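PDB 2QS8: Xaa-Pro Dipeptidase from Alteromonas macleodii, which probably hydrolyses dipeptides or peptides as a metal-dependent carboxypeptidase of the amidohydrolase superfamily, with a TIM-barrel catalytic domain. Local coordinates for residues A[10-15]-A[55-60]; A[25-30]-A[42-47]. All blocks are in the same frame, centred on the assembly; numbering follows the deposited sequence.

Contact 1 (A[10-15]-A[55-60]); sequences LIHAGK and DLRDHT
L56 O takes two backbone donors: G14 N at 3.0 Å across the contact, and H59 N at 2.8 Å from its own 55-60 segment, arriving from the opposite face of the carbonyl plane. The second bond closes the type I turn L56-H59, so one oxygen ties that turn to the strand holding A13. Strands 9-16 and 52-56 are parallel neighbours in the mixed sheet: L56 N donates to H12 O (2.9 Å, N-H...O 131°), and K15 N meets H59 O at 3.1 Å. Between the A13-L56 and K15-T60 pairs the register slips by two residues, a beta bulge, where G14 CA lies 3.0 Å from R57 O in a CA-H...O contact that leaves no room for a side chain.

R57 CG packs against H12 CB at 3.8 Å. Bent at its third torsion (chi3 -71°), the arginine forms a salt bridge (R57 NE to D55 OD1 2.8 Å); NE and NH2 hold the carboxylate at the guanidinium edge, and OD1 also accepts R57 N in an Asx turn. On the other face I11 CG2 touches L56 CD1 at 3.8 Å. Backbone bonds thus carry the pairing across the bulge, while salt bridge and Asx turn stabilise the turn from its exposed side.

Contact 2 (A[25-30]-A[42-47]); sequences QSRISI and KGFISS
S29 OG works in both directions against the 42-47 loop: it donates to G43 O at 2.7 Å, in the carbonyl plane and on a lone pair, and accepts I45 N at 3.2 Å with a nearly straight N-H...O angle of 165°. One hydroxyl thus satisfies a carbonyl and an amide on either side of F44, where segment 42-47 has left the strand. With OG anti to its own carbonyl carbon (chi1 -78°), the serine points the hydroxyl at the loop, where it reaches both G43 O and I45 N; I45 CG1 rests against S29 OG at 3.5 Å.

Before this, G43 N donates to R27 O at 3.1 Å. The adjoining I28-K42 pair is antiparallel and non-hydrogen-bonded, while S29 has its backbone bonding with K41. G43 itself has a positive phi of 79°, a conformation that favours glycine, as the chain leaves the strand.

F44 and R27 make the apolar part. The two side chains cross at about a right angle; R27 CB sits 4.1 Å from the F44 ring centroid in an off-centre CH-pi contact, and R27 CG comes within 3.5 Å of F44 CZ.

The loop follows strand 36-42 and precedes strand 52-56, lying beside the start of strand 28-33. Strand 9-16 flanks it, with the H12 ring stacked on F44 and L10 touching I45.

How the contacts relate
Both contacts lie at the periphery of the chain, about 28 and 32 Å from its centre, around strand 9-16, and their centres are about 8 Å apart. Contact 2, which joins a loop to the neighbouring strand 28-33, is nested within the chain loop closed by contact 1. Contact 1 is mostly buried and relies on main-chain bonding between parallel neighbours; contact 2 is only partly buried, and a serine hydroxyl supplements a short run of backbone pairing. H12 joins them, its NE2 probably hydrogen-bonded to I45 O (2.8 Å), with Y53 engaging ND1. A second probable bond runs from R27 N to G14 O (2.7 Å), placing the corner in 25-30 against the bulge. F44 packs against R57 as well as R27.

Contact 1 (A[10-15]-A[55-60])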
loop_
_atom_site.group_PDB
_atom_site.type_symbol
_atom_site.label_atom_id
_atom_site.label_comp_id
_atom_site.label_asym_id
_atom_site.label_seq_id
_atom_site.Cartn_x
_atom_site.Cartn_y
_atom_site.Cartn_z
ATOM N N LEU A 10 11.442 25.508 53.401
ATOM C CA LEU A 10 12.773 25.077 53.795
ATOM C C LEU A 10 12.747 23.621 54.223
ATOM O O LEU A 10 11.884 23.212 54.989
ATOM C CB LEU A 10 13.302 25.918 54.965
ATOM C CG LEU A 10 14.603 25.365 55.565
ATOM C CD1 LEU A 10 15.770 25.636 54.608
ATOM C CD2 LEU A 10 14.860 26.004 56.927
ATOM N N ILE A 11 13.704 22.847 53.729
ATOM C CA ILE A 11 13.797 21.440 54.086
ATOM C C ILE A 11 15.163 21.148 54.699
ATOM O O ILE A 11 16.199 21.494 54.124
ATOM C CB ILE A 11 13.616 20.519 52.853
ATOM C CG1 ILE A 11 12.211 20.675 52.278
ATOM C CG2 ILE A 11 13.860 19.072 53.240
ATOM C CD1 ILE A 11 11.975 19.829 51.048
ATOM N N HIS A 12 15.149 20.521 55.872
ATOM C CA HIS A 12 16.372 20.133 56.562
ATOM C C HIS A 12 16.548 18.656 56.266
ATOM O O HIS A 12 15.795 17.815 56.767
ATOM C CB HIS A 12 16.236 20.348 58.070
ATOM C CG HIS A 12 16.504 21.753 58.514
ATOM N ND1 HIS A 12 16.242 22.185 59.797
ATOM C CD2 HIS A 12 17.038 22.813 57.860
ATOM C CE1 HIS A 12 16.603 23.451 59.913
ATOM N NE2 HIS A 12 17.086 23.856 58.752
ATOM N N ALA A 13 17.531 18.337 55.438
ATOM C CA ALA A 13 17.776 16.954 55.084
ATOM C C ALA A 13 18.937 16.333 55.868
ATOM O O ALA A 13 20.087 16.762 55.742
ATOM C CB ALA A 13 18.030 16.842 53.587
ATOM N N GLY A 14 18.614 15.320 56.672
ATOM C CA GLY A 14 19.620 14.633 57.458
ATOM C C GLY A 14 20.724 14.199 56.528
ATOM O O GLY A 14 21.896 14.522 56.736
ATOM N N LYS A 15 20.337 13.468 55.490
ATOM C CA LYS A 15 21.270 13.000 54.480
ATOM C C LYS A 15 20.713 13.360 53.104
ATOM O O LYS A 15 19.501 13.526 52.937
ATOM C CB LYS A 15 21.489 11.493 54.608
ATOM C CG LYS A 15 22.192 11.104 55.898
ATOM C CD LYS A 15 22.754 9.704 55.816
ATOM C CE LYS A 15 23.628 9.387 57.021
ATOM N NZ LYS A 15 24.306 8.068 56.849
ATOM N N ASP A 55 10.894 19.281 58.351
ATOM C CA ASP A 55 11.995 18.719 59.119
ATOM C C ASP A 55 12.267 17.257 58.797
ATOM O O ASP A 55 11.550 16.375 59.252
ATOM C CB ASP A 55 11.697 18.892 60.613
ATOM C CG ASP A 55 12.747 18.255 61.498
ATOM O OD1 ASP A 55 13.835 17.903 60.994
ATOM O OD2 ASP A 55 12.480 18.113 62.706
ATOM N N LEU A 56 13.319 17.009 58.025
ATOM C CA LEU A 56 13.674 15.651 57.635
ATOM C C LEU A 56 15.095 15.307 58.076
ATOM O O LEU A 56 15.804 14.552 57.400
ATOM C CB LEU A 56 13.549 15.499 56.112
ATOM C CG LEU A 56 12.231 15.904 55.438
ATOM C CD1 LEU A 56 12.342 15.663 53.939
ATOM C CD2 LEU A 56 11.066 15.111 56.016
ATOM N N ARG A 57 15.504 15.863 59.212
ATOM C CA ARG A 57 16.843 15.623 59.741
ATOM C C ARG A 57 17.083 14.140 59.996
ATOM O O ARG A 57 18.219 13.673 59.968
ATOM C CB ARG A 57 17.051 16.424 61.034
ATOM C CG ARG A 57 17.005 17.940 60.844
ATOM C CD ARG A 57 17.037 18.671 62.177
ATOM N NE ARG A 57 15.784 18.524 62.911
ATOM C CZ ARG A 57 15.690 18.453 64.237
ATOM N NH1 ARG A 57 16.785 18.513 64.988
ATOM N NH2 ARG A 57 14.502 18.315 64.812
ATOM N N ASP A 58 16.008 13.396 60.222
ATOM C CA ASP A 58 16.111 11.964 60.484
ATOM C C ASP A 58 15.854 11.127 59.226
ATOM O O ASP A 58 15.708 9.910 59.299
ATOM C CB ASP A 58 15.130 11.581 61.598
ATOM C CG ASP A 58 13.683 11.897 61.245
ATOM O OD1 ASP A 58 13.423 12.959 60.632
ATOM O OD2 ASP A 58 12.795 11.090 61.591
ATOM N N HIS A 59 15.825 11.791 58.073
ATOM C CA HIS A 59 15.578 11.133 56.791
ATOM C C HIS A 59 16.702 11.349 55.782
ATOM O O HIS A 59 17.551 12.227 55.942
ATOM C CB HIS A 59 14.302 11.671 56.156
ATOM C CG HIS A 59 13.055 11.340 56.910
ATOM N ND1 HIS A 59 12.235 10.288 56.563
ATOM C CD2 HIS A 59 12.472 11.940 57.974
ATOM C CE1 HIS A 59 11.196 10.257 57.379
ATOM N NE2 HIS A 59 11.315 11.248 58.244
ATOM N N THR A 60 16.691 10.524 54.739
ATOM C CA THR A 60 17.636 10.638 53.647
ATOM C C THR A 60 16.767 11.123 52.493
ATOM O O THR A 60 15.766 10.491 52.154
ATOM C CB THR A 60 18.263 9.287 53.272
ATOM O OG1 THR A 60 19.100 8.827 54.343
ATOM C CG2 THR A 60 19.089 9.420 51.993
#

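Contact 2 (A[25-30]-A[42-47])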
loop_
_atom_site.group_PDB
_atom_site.type_symbol
_atom_site.label_atom_id
_atom_site.label_comp_id
_atom_site.label_asym_id
_atom_site.label_seq_id
_atom_site.Cartn_x
_atom_site.Cartn_y
_atom_site.Cartn_z
ATOM N N GLN A 25 25.700 13.161 51.022
ATOM C CA GLN A 25 26.011 14.388 51.740
ATOM C C GLN A 25 25.248 14.463 53.053
ATOM O O GLN A 25 24.102 14.030 53.130
ATOM C CB GLN A 25 25.681 15.581 50.850
ATOM C CG GLN A 25 26.368 15.490 49.492
ATOM C CD GLN A 25 25.871 16.525 48.511
ATOM O OE1 GLN A 25 25.930 17.727 48.774
ATOM N NE2 GLN A 25 25.373 16.064 47.364
ATOM N N SER A 26 25.888 15.008 54.083
ATOM C CA SER A 26 25.256 15.116 55.395
ATOM C C SER A 26 24.770 16.522 55.728
ATOM O O SER A 26 25.422 17.507 55.398
ATOM C CB SER A 26 26.226 14.659 56.486
ATOM O OG SER A 26 26.608 13.308 56.312
ATOM N N ARG A 27 23.625 16.590 56.396
ATOM C CA ARG A 27 23.025 17.851 56.828
ATOM C C ARG A 27 23.022 18.927 55.761
ATOM O O ARG A 27 23.968 19.705 55.649
ATOM C CB ARG A 27 23.746 18.368 58.080
ATOM C CG ARG A 27 23.590 17.453 59.301
ATOM C CD ARG A 27 24.362 17.962 60.513
ATOM N NE ARG A 27 25.626 17.255 60.691
ATOM C CZ ARG A 27 26.704 17.448 59.943
ATOM N NH1 ARG A 27 26.682 18.337 58.964
ATOM N NH2 ARG A 27 27.801 16.737 60.160
ATOM N N ILE A 28 21.952 18.972 54.977
ATOM C CA ILE A 28 21.832 19.967 53.921
ATOM C C ILE A 28 20.484 20.683 53.971
ATOM O O ILE A 28 19.483 20.114 54.394
ATOM C CB ILE A 28 22.030 19.323 52.506
ATOM C CG1 ILE A 28 23.522 19.213 52.175
ATOM C CG2 ILE A 28 21.379 20.173 51.430
ATOM C CD1 ILE A 28 24.218 18.056 52.791
ATOM N N SER A 29 20.478 21.943 53.555
ATOM C CA SER A 29 19.263 22.745 53.523
ATOM C C SER A 29 18.859 22.976 52.078
ATOM O O SER A 29 19.644 23.487 51.277
ATOM C CB SER A 29 19.480 24.095 54.207
ATOM O OG SER A 29 19.449 23.965 55.616
ATOM N N ILE A 30 17.635 22.586 51.745
ATOM C CA ILE A 30 17.111 22.752 50.397
ATOM C C ILE A 30 15.993 23.784 50.475
ATOM O O ILE A 30 15.111 23.681 51.323
ATOM C CB ILE A 30 16.546 21.422 49.861
ATOM C CG1 ILE A 30 17.614 20.332 49.975
ATOM C CG2 ILE A 30 16.098 21.592 48.415
ATOM C CD1 ILE A 30 17.105 18.934 49.699
ATOM N N LYS A 42 24.672 24.492 53.050
ATOM C CA LYS A 42 25.177 23.496 53.988
ATOM C C LYS A 42 24.714 23.768 55.415
ATOM O O LYS A 42 24.559 24.921 55.829
ATOM C CB LYS A 42 26.703 23.440 53.933
ATOM C CG LYS A 42 27.245 22.844 52.643
ATOM C CD LYS A 42 28.759 22.863 52.636
ATOM C CE LYS A 42 29.326 22.367 51.313
ATOM N NZ LYS A 42 30.811 22.576 51.240
ATOM N N GLY A 43 24.493 22.690 56.161
ATOM C CA GLY A 43 24.037 22.808 57.531
ATOM C C GLY A 43 22.549 23.085 57.594
ATOM O O GLY A 43 21.890 23.237 56.562
ATOM N N PHE A 44 22.014 23.148 58.804
ATOM C CA PHE A 44 20.594 23.414 58.989
ATOM C C PHE A 44 20.411 24.893 59.297
ATOM O O PHE A 44 20.581 25.316 60.435
ATOM C CB PHE A 44 20.044 22.560 60.139
ATOM C CG PHE A 44 20.105 21.068 59.881
ATOM C CD1 PHE A 44 20.229 20.176 60.940
ATOM C CD2 PHE A 44 20.043 20.558 58.586
ATOM C CE1 PHE A 44 20.293 18.799 60.719
ATOM C CE2 PHE A 44 20.104 19.182 58.359
ATOM C CZ PHE A 44 20.234 18.302 59.427
ATOM N N ILE A 45 20.074 25.678 58.278
ATOM C CA ILE A 45 19.872 27.106 58.466
ATOM C C ILE A 45 18.585 27.370 59.226
ATOM O O ILE A 45 17.726 26.496 59.332
ATOM C CB ILE A 45 19.832 27.864 57.121
ATOM C CG1 ILE A 45 18.714 27.317 56.230
ATOM C CG2 ILE A 45 21.175 27.745 56.424
ATOM C CD1 ILE A 45 18.555 28.103 54.928
ATOM N N SER A 46 18.454 28.580 59.759
ATOM C CA SER A 46 17.278 28.953 60.532
ATOM C C SER A 46 15.996 28.815 59.720
ATOM O O SER A 46 15.972 29.145 58.535
ATOM C CB SER A 46 17.427 30.387 61.038
ATOM O OG SER A 46 18.616 30.539 61.792
ATOM N N SER A 47 14.931 28.352 60.367
ATOM C CA SER A 47 13.651 28.152 59.697
ATOM C C SER A 47 12.551 29.120 60.124
ATOM O O SER A 47 11.510 29.203 59.476
ATOM C CB SER A 47 13.168 26.721 59.935
ATOM O OG SER A 47 12.863 26.510 61.302
#